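Local coordinates for protein vaginolysin (Gardnerella vaginalis, PDB 5IMY) that probably binds membrane cholesterol and perforates host cells as a secreted pore-forming toxin of the cholesterol-dependent cytolysin family, at residues G124-G127 with G128-A131; G148-S151 with K152-Q156; S173-S176 with M177-K181; F232-P235 with C236-P239. All blocks are in the same frame, centred on the assembly; numbering follows the deposited sequence.

Interaction 1. Residues G124-G127 with G128-A131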
ATOM      1  N   GLY A 124       7.131 -55.101   1.316  1.00 61.03           N
ATOM      2  CA  GLY A 124       7.264 -56.529   1.515  1.00 62.18           C
ATOM      3  C   GLY A 124       5.987 -57.220   1.096  1.00 67.10           C
ATOM      4  O   GLY A 124       5.343 -56.805   0.127  1.00 70.29           O
ATOM      5  N   PHE A 125       5.598 -58.268   1.820  1.00 75.74           N
ATOM      6  CA  PHE A 125       4.308 -58.916   1.608  1.00 80.14           C
ATOM      7  C   PHE A 125       4.186 -59.534   0.222  1.00 85.55           C
ATOM      8  O   PHE A 125       4.913 -59.163  -0.708  1.00 78.57           O
ATOM      9  CB  PHE A 125       3.163 -57.915   1.814  1.00 71.41           C
ATOM     10  CG  PHE A 125       2.740 -57.746   3.249  1.00 71.22           C
ATOM     11  CD1 PHE A 125       2.574 -58.844   4.075  1.00 72.85           C
ATOM     12  CD2 PHE A 125       2.500 -56.484   3.766  1.00 63.84           C
ATOM     13  CE1 PHE A 125       2.183 -58.689   5.387  1.00 65.96           C
ATOM     14  CE2 PHE A 125       2.107 -56.322   5.080  1.00 61.79           C
ATOM     15  CZ  PHE A 125       1.948 -57.428   5.891  1.00 62.61           C
ATOM     16  N   HIS A 126       3.263 -60.482   0.084  1.00 92.17           N
ATOM     17  CA  HIS A 126       2.859 -61.012  -1.205  1.00 89.49           C
ATOM     18  C   HIS A 126       1.370 -60.761  -1.399  1.00 87.65           C
ATOM     19  O   HIS A 126       0.658 -60.363  -0.474  1.00 93.36           O
ATOM     20  CB  HIS A 126       3.167 -62.512  -1.319  1.00 86.92           C
ATOM     21  CG  HIS A 126       4.557 -62.878  -0.899  1.00 93.17           C
ATOM     22  ND1 HIS A 126       4.893 -63.135   0.412  1.00 92.51           N
ATOM     23  CD2 HIS A 126       5.695 -63.031  -1.616  1.00 89.77           C
ATOM     24  CE1 HIS A 126       6.178 -63.431   0.486  1.00 90.09           C
ATOM     25  NE2 HIS A 126       6.689 -63.374  -0.731  1.00 92.92           N
ATOM     26  N   GLY A 127       0.899 -60.993  -2.622  1.00 87.94           N
ATOM     27  CA  GLY A 127      -0.520 -60.886  -2.899  1.00 85.40           C
ATOM     28  C   GLY A 127      -1.332 -61.690  -1.908  1.00 96.61           C
ATOM     29  O   GLY A 127      -1.046 -62.869  -1.677  1.00 98.08           O
ATOM     30  N   GLY A 128      -2.339 -61.063  -1.300  1.00103.79           N
ATOM     31  CA  GLY A 128      -3.149 -61.709  -0.290  1.00 99.09           C
ATOM     32  C   GLY A 128      -2.552 -61.725   1.099  1.00 91.15           C
ATOM     33  O   GLY A 128      -3.285 -61.953   2.069  1.00 84.70           O
ATOM     34  N   GLU A 129      -1.245 -61.489   1.234  1.00 88.86           N
ATOM     35  CA  GLU A 129      -0.611 -61.513   2.548  1.00 90.26           C
ATOM     36  C   GLU A 129      -0.917 -60.250   3.346  1.00 79.42           C
ATOM     37  O   GLU A 129      -1.064 -60.309   4.571  1.00 73.65           O
ATOM     38  CB  GLU A 129       0.902 -61.681   2.397  1.00 90.14           C
ATOM     39  CG  GLU A 129       1.460 -62.953   3.014  1.00 85.53           C
ATOM     40  CD  GLU A 129       2.972 -62.926   3.134  1.00 84.23           C
ATOM     41  OE1 GLU A 129       3.593 -61.961   2.641  1.00 84.54           O
ATOM     42  OE2 GLU A 129       3.542 -63.868   3.723  1.00 82.51           O
ATOM     43  N   SER A 130      -1.016 -59.106   2.672  1.00 76.86           N
ATOM     44  CA  SER A 130      -1.179 -57.823   3.345  1.00 73.00           C
ATOM     45  C   SER A 130      -2.626 -57.520   3.718  1.00 65.85           C
ATOM     46  O   SER A 130      -2.900 -56.421   4.211  1.00 58.95           O
ATOM     47  CB  SER A 130      -0.639 -56.696   2.463  1.00 69.42           C
ATOM     48  OG  SER A 130      -1.553 -56.376   1.431  1.00 71.88           O
ATOM     49  N   ALA A 131      -3.549 -58.452   3.499  1.00 61.56           N
ATOM     50  CA  ALA A 131      -4.956 -58.233   3.794  1.00 60.48           C
ATOM     51  C   ALA A 131      -5.442 -59.237   4.828  1.00 57.69           C
ATOM     52  O   ALA A 131      -4.873 -60.320   4.998  1.00 67.66           O
ATOM     53  CB  ALA A 131      -5.814 -58.339   2.526  1.00 63.35           C
TER

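Interaction 2. Residues G148-S151 with K152-Q156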
ATOM      1  N   GLY A 148      -2.841 -57.255  14.449  1.00 38.69           N
ATOM      2  CA  GLY A 148      -2.352 -58.562  14.049  1.00 30.80           C
ATOM      3  C   GLY A 148      -1.580 -58.545  12.749  1.00 35.46           C
ATOM      4  O   GLY A 148      -0.686 -59.375  12.548  1.00 40.48           O
ATOM      5  N   LEU A 149      -1.905 -57.615  11.851  1.00 35.44           N
ATOM      6  CA  LEU A 149      -1.173 -57.497  10.593  1.00 38.14           C
ATOM      7  C   LEU A 149       0.189 -56.855  10.803  1.00 41.99           C
ATOM      8  O   LEU A 149       1.196 -57.325  10.262  1.00 43.49           O
ATOM      9  CB  LEU A 149      -1.990 -56.686   9.587  1.00 35.66           C
ATOM     10  CG  LEU A 149      -2.536 -57.489   8.414  1.00 40.29           C
ATOM     11  CD1 LEU A 149      -3.409 -58.620   8.918  1.00 52.55           C
ATOM     12  CD2 LEU A 149      -3.311 -56.576   7.480  1.00 50.63           C
ATOM     13  N   VAL A 150       0.235 -55.771  11.579  1.00 40.90           N
ATOM     14  CA  VAL A 150       1.506 -55.108  11.852  1.00 40.36           C
ATOM     15  C   VAL A 150       2.437 -56.052  12.600  1.00 41.72           C
ATOM     16  O   VAL A 150       3.635 -56.130  12.305  1.00 41.49           O
ATOM     17  CB  VAL A 150       1.265 -53.806  12.639  1.00 43.53           C
ATOM     18  CG1 VAL A 150       2.565 -53.033  12.805  1.00 47.42           C
ATOM     19  CG2 VAL A 150       0.211 -52.945  11.947  1.00 34.47           C
ATOM     20  N   SER A 151       1.898 -56.789  13.573  1.00 46.12           N
ATOM     21  CA  SER A 151       2.703 -57.761  14.304  1.00 42.68           C
ATOM     22  C   SER A 151       3.282 -58.817  13.367  1.00 47.94           C
ATOM     23  O   SER A 151       4.421 -59.262  13.550  1.00 50.18           O
ATOM     24  CB  SER A 151       1.859 -58.416  15.397  1.00 47.67           C
ATOM     25  OG  SER A 151       2.398 -59.668  15.783  1.00 63.31           O
ATOM     26  N   LYS A 152       2.514 -59.227  12.355  1.00 42.67           N
ATOM     27  CA  LYS A 152       3.015 -60.212  11.403  1.00 42.02           C
ATOM     28  C   LYS A 152       4.059 -59.601  10.478  1.00 45.80           C
ATOM     29  O   LYS A 152       5.044 -60.260  10.123  1.00 47.75           O
ATOM     30  CB  LYS A 152       1.859 -60.794  10.589  1.00 45.72           C
ATOM     31  CG  LYS A 152       2.298 -61.789   9.519  1.00 46.74           C
ATOM     32  CD  LYS A 152       1.123 -62.334   8.726  1.00 48.41           C
ATOM     33  CE  LYS A 152       0.399 -61.230   7.972  1.00 51.71           C
ATOM     34  NZ  LYS A 152      -0.519 -61.770   6.933  1.00 60.03           N
ATOM     35  N   TRP A 153       3.859 -58.347  10.071  1.00 47.96           N
ATOM     36  CA  TRP A 153       4.837 -57.685   9.212  1.00 45.42           C
ATOM     37  C   TRP A 153       6.146 -57.448   9.952  1.00 47.11           C
ATOM     38  O   TRP A 153       7.228 -57.694   9.406  1.00 48.69           O
ATOM     39  CB  TRP A 153       4.268 -56.366   8.692  1.00 46.75           C
ATOM     40  CG  TRP A 153       5.160 -55.671   7.708  1.00 45.10           C
ATOM     41  CD1 TRP A 153       5.158 -55.826   6.353  1.00 46.84           C
ATOM     42  CD2 TRP A 153       6.185 -54.713   8.001  1.00 43.98           C
ATOM     43  NE1 TRP A 153       6.117 -55.024   5.784  1.00 44.62           N
ATOM     44  CE2 TRP A 153       6.761 -54.330   6.774  1.00 43.70           C
ATOM     45  CE3 TRP A 153       6.669 -54.141   9.181  1.00 47.81           C
ATOM     46  CZ2 TRP A 153       7.798 -53.403   6.692  1.00 52.97           C
ATOM     47  CZ3 TRP A 153       7.698 -53.220   9.098  1.00 47.79           C
ATOM     48  CH2 TRP A 153       8.251 -52.861   7.863  1.00 50.85           C
ATOM     49  N   ASN A 154       6.070 -56.976  11.200  1.00 46.58           N
ATOM     50  CA  ASN A 154       7.282 -56.714  11.969  1.00 50.26           C
ATOM     51  C   ASN A 154       8.108 -57.978  12.171  1.00 53.48           C
ATOM     52  O   ASN A 154       9.340 -57.906  12.257  1.00 59.03           O
ATOM     53  CB  ASN A 154       6.923 -56.102  13.323  1.00 52.43           C
ATOM     54  CG  ASN A 154       6.352 -54.702  13.201  1.00 61.90           C
ATOM     55  OD1 ASN A 154       6.614 -53.995  12.228  1.00 62.62           O
ATOM     56  ND2 ASN A 154       5.571 -54.294  14.194  1.00 59.05           N
ATOM     57  N   ALA A 155       7.456 -59.140  12.248  1.00 50.18           N
ATOM     58  CA  ALA A 155       8.183 -60.384  12.477  1.00 46.99           C
ATOM     59  C   ALA A 155       8.803 -60.918  11.192  1.00 48.72           C
ATOM     60  O   ALA A 155       9.913 -61.461  11.217  1.00 58.91           O
ATOM     61  CB  ALA A 155       7.251 -61.429  13.091  1.00 41.73           C
ATOM     62  N   GLN A 156       8.110 -60.771  10.063  1.00 52.34           N
ATOM     63  CA  GLN A 156       8.600 -61.298   8.795  1.00 55.91           C
ATOM     64  C   GLN A 156       9.491 -60.317   8.045  1.00 60.74           C
ATOM     65  O   GLN A 156      10.407 -60.750   7.335  1.00 68.40           O
ATOM     66  CB  GLN A 156       7.427 -61.684   7.890  1.00 60.31           C
ATOM     67  CG  GLN A 156       6.640 -62.898   8.354  1.00 62.82           C
ATOM     68  CD  GLN A 156       5.638 -63.368   7.314  1.00 72.70           C
ATOM     69  OE1 GLN A 156       5.776 -63.072   6.126  1.00 70.36           O
ATOM     70  NE2 GLN A 156       4.621 -64.098   7.756  1.00 69.40           N
TER

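Interaction 3. Residues S173-S176 with M177-K181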
ATOM      1  N   SER A 173      -1.589 -18.826   9.968  1.00 40.45           N
ATOM      2  CA  SER A 173      -1.281 -17.784  10.934  1.00 40.76           C
ATOM      3  C   SER A 173      -2.342 -17.765  12.026  1.00 39.77           C
ATOM      4  O   SER A 173      -3.539 -17.876  11.751  1.00 38.90           O
ATOM      5  CB  SER A 173      -1.213 -16.425  10.241  1.00 39.21           C
ATOM      6  OG  SER A 173      -0.185 -15.619  10.788  1.00 45.15           O
ATOM      7  N   ALA A 174      -1.899 -17.637  13.274  1.00 37.89           N
ATOM      8  CA  ALA A 174      -2.821 -17.582  14.405  1.00 36.37           C
ATOM      9  C   ALA A 174      -3.474 -16.206  14.434  1.00 40.48           C
ATOM     10  O   ALA A 174      -2.818 -15.204  14.737  1.00 42.45           O
ATOM     11  CB  ALA A 174      -2.090 -17.876  15.711  1.00 34.45           C
ATOM     12  N   GLN A 175      -4.757 -16.157  14.117  1.00 39.07           N
ATOM     13  CA  GLN A 175      -5.519 -14.914  14.062  1.00 37.55           C
ATOM     14  C   GLN A 175      -6.787 -14.962  14.900  1.00 40.22           C
ATOM     15  O   GLN A 175      -7.100 -13.983  15.583  1.00 38.37           O
ATOM     16  CB  GLN A 175      -5.869 -14.590  12.601  1.00 37.23           C
ATOM     17  CG  GLN A 175      -4.656 -14.263  11.740  1.00 39.25           C
ATOM     18  CD  GLN A 175      -3.965 -12.984  12.175  1.00 39.83           C
ATOM     19  OE1 GLN A 175      -4.565 -12.127  12.822  1.00 33.71           O
ATOM     20  NE2 GLN A 175      -2.694 -12.852  11.818  1.00 41.21           N
ATOM     21  N   SER A 176      -7.525 -16.068  14.865  1.00 40.38           N
ATOM     22  CA  SER A 176      -8.710 -16.222  15.696  1.00 35.73           C
ATOM     23  C   SER A 176      -9.001 -17.705  15.848  1.00 36.22           C
ATOM     24  O   SER A 176      -8.706 -18.504  14.956  1.00 38.26           O
ATOM     25  CB  SER A 176      -9.922 -15.502  15.094  1.00 39.43           C
ATOM     26  OG  SER A 176     -10.384 -16.167  13.931  1.00 38.78           O
ATOM     27  N   MET A 177      -9.582 -18.066  16.992  1.00 41.19           N
ATOM     28  CA  MET A 177      -9.924 -19.462  17.229  1.00 39.30           C
ATOM     29  C   MET A 177     -10.910 -19.989  16.194  1.00 40.92           C
ATOM     30  O   MET A 177     -10.988 -21.204  15.992  1.00 45.02           O
ATOM     31  CB  MET A 177     -10.504 -19.632  18.635  1.00 38.18           C
ATOM     32  CG  MET A 177     -10.722 -21.079  19.044  1.00 48.08           C
ATOM     33  SD  MET A 177      -9.204 -22.054  19.028  1.00 64.47           S
ATOM     34  CE  MET A 177      -8.290 -21.283  20.362  1.00 53.39           C
ATOM     35  N   ASN A 178     -11.656 -19.104  15.529  1.00 33.96           N
ATOM     36  CA  ASN A 178     -12.643 -19.541  14.550  1.00 39.61           C
ATOM     37  C   ASN A 178     -12.007 -19.859  13.200  1.00 39.08           C
ATOM     38  O   ASN A 178     -12.370 -20.856  12.566  1.00 42.92           O
ATOM     39  CB  ASN A 178     -13.731 -18.479  14.394  1.00 46.20           C
ATOM     40  CG  ASN A 178     -14.975 -18.795  15.204  1.00 50.15           C
ATOM     41  OD1 ASN A 178     -14.978 -19.701  16.039  1.00 49.23           O
ATOM     42  ND2 ASN A 178     -16.043 -18.045  14.960  1.00 61.67           N
ATOM     43  N   GLN A 179     -11.065 -19.033  12.735  1.00 37.69           N
ATOM     44  CA  GLN A 179     -10.407 -19.337  11.468  1.00 38.14           C
ATOM     45  C   GLN A 179      -9.501 -20.556  11.595  1.00 38.06           C
ATOM     46  O   GLN A 179      -9.350 -21.317  10.631  1.00 32.61           O
ATOM     47  CB  GLN A 179      -9.617 -18.126  10.968  1.00 36.93           C
ATOM     48  CG  GLN A 179      -8.456 -17.709  11.857  1.00 43.49           C
ATOM     49  CD  GLN A 179      -7.098 -17.994  11.241  1.00 34.57           C
ATOM     50  OE1 GLN A 179      -6.959 -18.117  10.027  1.00 44.81           O
ATOM     51  NE2 GLN A 179      -6.084 -18.100  12.088  1.00 38.76           N
ATOM     52  N   LEU A 180      -8.902 -20.768  12.770  1.00 36.32           N
ATOM     53  CA  LEU A 180      -8.087 -21.961  12.978  1.00 36.55           C
ATOM     54  C   LEU A 180      -8.953 -23.212  13.070  1.00 36.38           C
ATOM     55  O   LEU A 180      -8.557 -24.283  12.593  1.00 36.37           O
ATOM     56  CB  LEU A 180      -7.232 -21.803  14.235  1.00 38.63           C
ATOM     57  CG  LEU A 180      -6.160 -20.711  14.175  1.00 37.67           C
ATOM     58  CD1 LEU A 180      -5.429 -20.612  15.503  1.00 36.96           C
ATOM     59  CD2 LEU A 180      -5.173 -20.968  13.044  1.00 33.61           C
ATOM     60  N   LYS A 181     -10.134 -23.104  13.684  1.00 37.04           N
ATOM     61  CA  LYS A 181     -11.066 -24.226  13.665  1.00 36.45           C
ATOM     62  C   LYS A 181     -11.470 -24.577  12.240  1.00 35.55           C
ATOM     63  O   LYS A 181     -11.673 -25.753  11.922  1.00 31.09           O
ATOM     64  CB  LYS A 181     -12.295 -23.903  14.520  1.00 36.53           C
ATOM     65  CG  LYS A 181     -12.072 -24.155  16.010  1.00 42.94           C
ATOM     66  CD  LYS A 181     -12.980 -23.320  16.908  1.00 43.14           C
ATOM     67  CE  LYS A 181     -14.305 -24.005  17.210  1.00 53.89           C
ATOM     68  NZ  LYS A 181     -15.309 -23.828  16.128  1.00 51.40           N
TER

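Interaction 4. Residues F232-P235 with C236-P239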
ATOM      1  N   PHE A 232     -21.896 -54.680   3.236  1.00 49.20           N
ATOM      2  CA  PHE A 232     -21.607 -53.819   4.377  1.00 54.50           C
ATOM      3  C   PHE A 232     -22.540 -54.315   5.466  1.00 50.51           C
ATOM      4  O   PHE A 232     -22.137 -54.491   6.618  1.00 54.57           O
ATOM      5  CB  PHE A 232     -21.853 -52.319   4.148  1.00 49.53           C
ATOM      6  CG  PHE A 232     -20.659 -51.552   3.639  1.00 46.38           C
ATOM      7  CD1 PHE A 232     -19.504 -51.450   4.395  1.00 55.99           C
ATOM      8  CD2 PHE A 232     -20.723 -50.877   2.429  1.00 42.41           C
ATOM      9  CE1 PHE A 232     -18.417 -50.721   3.936  1.00 48.22           C
ATOM     10  CE2 PHE A 232     -19.642 -50.146   1.968  1.00 47.96           C
ATOM     11  CZ  PHE A 232     -18.491 -50.067   2.722  1.00 42.92           C
ATOM     12  N   PHE A 233     -23.787 -54.563   5.071  1.00 53.55           N
ATOM     13  CA  PHE A 233     -24.859 -54.997   5.943  1.00 56.18           C
ATOM     14  C   PHE A 233     -25.159 -56.481   5.747  1.00 50.92           C
ATOM     15  O   PHE A 233     -24.651 -57.137   4.835  1.00 47.68           O
ATOM     16  CB  PHE A 233     -26.122 -54.179   5.664  1.00 52.16           C
ATOM     17  CG  PHE A 233     -25.880 -52.711   5.476  1.00 50.53           C
ATOM     18  CD1 PHE A 233     -25.854 -51.863   6.565  1.00 43.76           C
ATOM     19  CD2 PHE A 233     -25.701 -52.179   4.208  1.00 52.01           C
ATOM     20  CE1 PHE A 233     -25.643 -50.512   6.403  1.00 34.55           C
ATOM     21  CE2 PHE A 233     -25.489 -50.826   4.038  1.00 46.72           C
ATOM     22  CZ  PHE A 233     -25.462 -49.991   5.136  1.00 40.39           C
ATOM     23  N   ALA A 234     -26.036 -57.002   6.606  1.00 61.95           N
ATOM     24  CA  ALA A 234     -26.426 -58.410   6.592  1.00 62.05           C
ATOM     25  C   ALA A 234     -27.183 -58.758   5.311  1.00 63.47           C
ATOM     26  O   ALA A 234     -27.503 -57.861   4.516  1.00 61.67           O
ATOM     27  CB  ALA A 234     -27.287 -58.727   7.816  1.00 65.36           C
ATOM     28  N   PRO A 235     -27.470 -60.039   5.067  1.00 67.89           N
ATOM     29  CA  PRO A 235     -28.175 -60.423   3.833  1.00 74.83           C
ATOM     30  C   PRO A 235     -29.599 -59.899   3.661  1.00 82.72           C
ATOM     31  O   PRO A 235     -29.914 -59.361   2.595  1.00 87.36           O
ATOM     32  CB  PRO A 235     -28.151 -61.957   3.905  1.00 74.83           C
ATOM     33  CG  PRO A 235     -26.864 -62.246   4.599  1.00 68.36           C
ATOM     34  CD  PRO A 235     -26.766 -61.185   5.664  1.00 64.97           C
ATOM     35  N   CYS A 236     -30.476 -60.054   4.659  1.00 72.65           N
ATOM     36  CA  CYS A 236     -31.899 -59.702   4.507  1.00 77.09           C
ATOM     37  C   CYS A 236     -32.186 -58.398   5.251  1.00 75.66           C
ATOM     38  O   CYS A 236     -32.925 -58.344   6.233  1.00 72.84           O
ATOM     39  CB  CYS A 236     -32.788 -60.844   4.995  1.00 85.27           C
ATOM     40  SG  CYS A 236     -32.454 -62.452   4.189  1.00 88.98           S
ATOM     41  N   THR A 237     -31.601 -57.317   4.719  1.00 80.53           N
ATOM     42  CA  THR A 237     -31.441 -56.081   5.481  1.00 77.56           C
ATOM     43  C   THR A 237     -32.569 -55.073   5.321  1.00 71.20           C
ATOM     44  O   THR A 237     -32.731 -54.226   6.205  1.00 77.48           O
ATOM     45  CB  THR A 237     -30.138 -55.386   5.099  1.00 76.05           C
ATOM     46  OG1 THR A 237     -29.814 -55.652   3.719  1.00 85.94           O
ATOM     47  CG2 THR A 237     -29.039 -55.851   5.994  1.00 58.57           C
ATOM     48  N   THR A 238     -33.333 -55.131   4.228  1.00 71.56           N
ATOM     49  CA  THR A 238     -34.408 -54.195   3.890  1.00 72.04           C
ATOM     50  C   THR A 238     -33.979 -52.733   4.032  1.00 69.48           C
ATOM     51  O   THR A 238     -33.448 -52.333   5.074  1.00 70.26           O
ATOM     52  CB  THR A 238     -35.672 -54.459   4.731  1.00 75.17           C
ATOM     53  OG1 THR A 238     -36.672 -53.490   4.400  1.00 74.75           O
ATOM     54  CG2 THR A 238     -35.422 -54.404   6.243  1.00 71.72           C
ATOM     55  N   PRO A 239     -34.211 -51.896   3.013  1.00 59.96           N
ATOM     56  CA  PRO A 239     -33.771 -50.495   3.117  1.00 55.53           C
ATOM     57  C   PRO A 239     -34.490 -49.712   4.200  1.00 56.47           C
ATOM     58  O   PRO A 239     -33.929 -48.737   4.714  1.00 58.19           O
ATOM     59  CB  PRO A 239     -34.066 -49.931   1.721  1.00 52.42           C
ATOM     60  CG  PRO A 239     -35.158 -50.787   1.193  1.00 54.54           C
ATOM     61  CD  PRO A 239     -34.904 -52.160   1.740  1.00 58.96           C
TER

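Interaction 1. Residues G124-G127 with G128-A131
Gly-128 and Glu-129 turn the chain back on His-126, and Glu-129 N donates to His-126 O over 2.8 Å, closing a four-residue turn. Gly-128 occupies the third place of that turn with a positive phi of 82°. With Gly-127 in the extended conformation before it, this identifies a type II beta turn, a form in which glycine commonly takes the third position.

Glu-129 comes next, and its CB points back across the loop. Beyond CG its chain is extended, lying beside the His-126 side chain and running the same way. OE1 is the working atom. It takes the His-126 backbone N at 3.0 Å, on the anti side and 29° out of the carboxylate plane, and it lies 2.8 Å from His-126 ND1, whose hydrogen bond to it is weak. Tyr-157 OH of helix 139-158 is a further hydrogen-bond partner of the same oxygen, so this one carboxylate atom ties the turn both to itself and to the helix. The turn lies in the loop connecting antiparallel strands 116-120 and 131-134, close to the second of them. OE1 also reaches the rim of the Phe-125 ring, 3.6 Å from CD1 and near the ring plane.

Ser-130 lies over a face of that ring. Its CB makes a CH-pi contact 3.8 Å from the Phe-125 centroid, 26° off the normal, with CD2 the closest ring atom at 3.4 Å. Phe-125 also meets the Trp-153 ring of helix 139-158, while the Ser-130 backbone pairs with Val-120 as the chain enters strand 131-134.

Interaction 2. Residues G148-S151 with K152-Q156
Trp-153 N bonds to Leu-149 O at 2.9 Å and Asn-154 N to Val-150 O at 2.8 Å. These are the two straighter of the backbone hydrogen bonds joining 148-151 to 152-156, the second having an N-H...O angle of 168°. Lys-152 N reaches Gly-148 O at 3.2 Å. Ala-155 N to Ser-151 O, at 3.3 Å, is weak. All four link residue i to residue i+4, the signature of an alpha helix, here the middle and later part of helix 139-158. The weak last bond coincides with the start of a wider pi-type turn at 154-156.

Side-chain contact across the segments rests on Val-150 and Asn-154, one turn apart and pointing the same way, and is van der Waals contact of a methyl with an amide. Val-150 holds CG1 anti to its nitrogen (chi1 -174°), which sends that methyl along the helix to within 3.5 Å of Asn-154 ND2. The same ND2 is 3.3 Å from Val-150 O, but at an angle too poor for a hydrogen bond. Asn-154 OD1 lies in the plane of the Trp-153 indole at its edge and, although buried, has no polar partner in the model.

Two polar ends, Lys-152 NZ and Trp-153 NE1, turn to the neighbouring loop. Lys-152 sets its CB 3.5 Å from Gly-148 O, then bends at chi3 (62°) and carries NZ to Glu-129 O, a hydrogen bond. Trp-153 is buried, its NE1 donating to Pro-123 O while its ring meets that of Tyr-157.

Interaction 3. Residues S173-S176 with M177-K181
This is a helix N-cap at the junction between strand 166-173 and helix 177-184, in which the cap residue and a glutamine of the first turn both reach across the start of the helix. Ser-176 is the N-cap. Its OG accepts from Gln-179 N at 3.2 Å, and the N-H...O angle of 166° shows a nearly straight bond. A chi1 of 71° places OG between the backbone nitrogen and the carbonyl carbon, which turns it to the first helical turn. Ser-176 O is used as well: Leu-180 N donates to it at 3.2 Å, the first i to i+4 bond of the helix.

Gln-179 does not return its side chain to the cap residue's nitrogen. Its chain bends at chi2 and NE2 runs back to Ser-173 O, a short 2.6 Å bond lying in the carbonyl plane, which ties the first helical turn to the last residue of strand 166-173. That amide also passes obliquely against Gln-175, Gln-179 NE2 sitting 3.6 Å from Gln-175 CB, with the two amide planes 63° apart. Leu-180 CD1 adds a looser apolar contact with Ala-174 CB at 4.3 Å.

Around the junction, Ala-174 pairs through its backbone with Thr-209 of strand 208-223, Gln-175 OE1 accepts from Thr-372 N of the long strand 363-389, and Leu-180 packs on Phe-188 and Phe-199 of helices 188-191 and 199-203.

Interaction 4. Residues F232-P235 with C236-P239
The contact belongs to the irregular loop between strand 208-223 and helix 240-243, which the Cys-236 disulfide to Cys-18 ties to the chain's N-terminal region. Thr-237 carries most of it, with its side chain pointing back at Phe-233 and Ala-234. Its CG2 methyl lies 3.4 Å from Phe-233 CB and 3.8 Å from Ala-234 CB. The same methyl is modelled only 2.9 Å from Ala-234 O, which is tight for a carbon, and a chi1 of 31° is far from staggered, so the exact rotation of this side chain is doubtful. A weak hydrogen bond from Thr-237 OG1 to Ala-234 O, at 3.3 Å, depends on that rotation and is itself uncertain.

The backbone spans the bend through a weak hydrogen bond from Thr-237 N to Pro-235 O, at 3.4 Å with an N-H...O angle of 128°. It joins residue i to i+2 around Cys-236, close to an inverse gamma turn. Next to it, Cys-236 SG rests 4.3 Å from Pro-235 CB on the outer side of the bend.

Phe-233 contributes its CB here, while its ring leads off to Leu-25 and Leu-29 of helix 22-30, where Leu-25 also receives Thr-237.

In the fold
Along the chain the four contacts follow in order without overlapping. Interactions 1 and 2 are direct neighbours, their centres about 11 Å apart: the loop between strands 116-120 and 131-134 lies against helix 139-158, with Ser-130 O 3.3 Å from Leu-149 CD2. Interaction 4 lies on the same side of the chain's centre, about 30 Å from interaction 1 between centres. Interaction 3 is nearer the middle, its centre more than 40 Å from the centres of the others. One antiparallel sheet relates interactions 1, 3 and 4: strand 208-223 pairs with 116-120 and 166-173, and the chain after it runs into the loop of interaction 4. Helix 139-158 precedes strand 166-173.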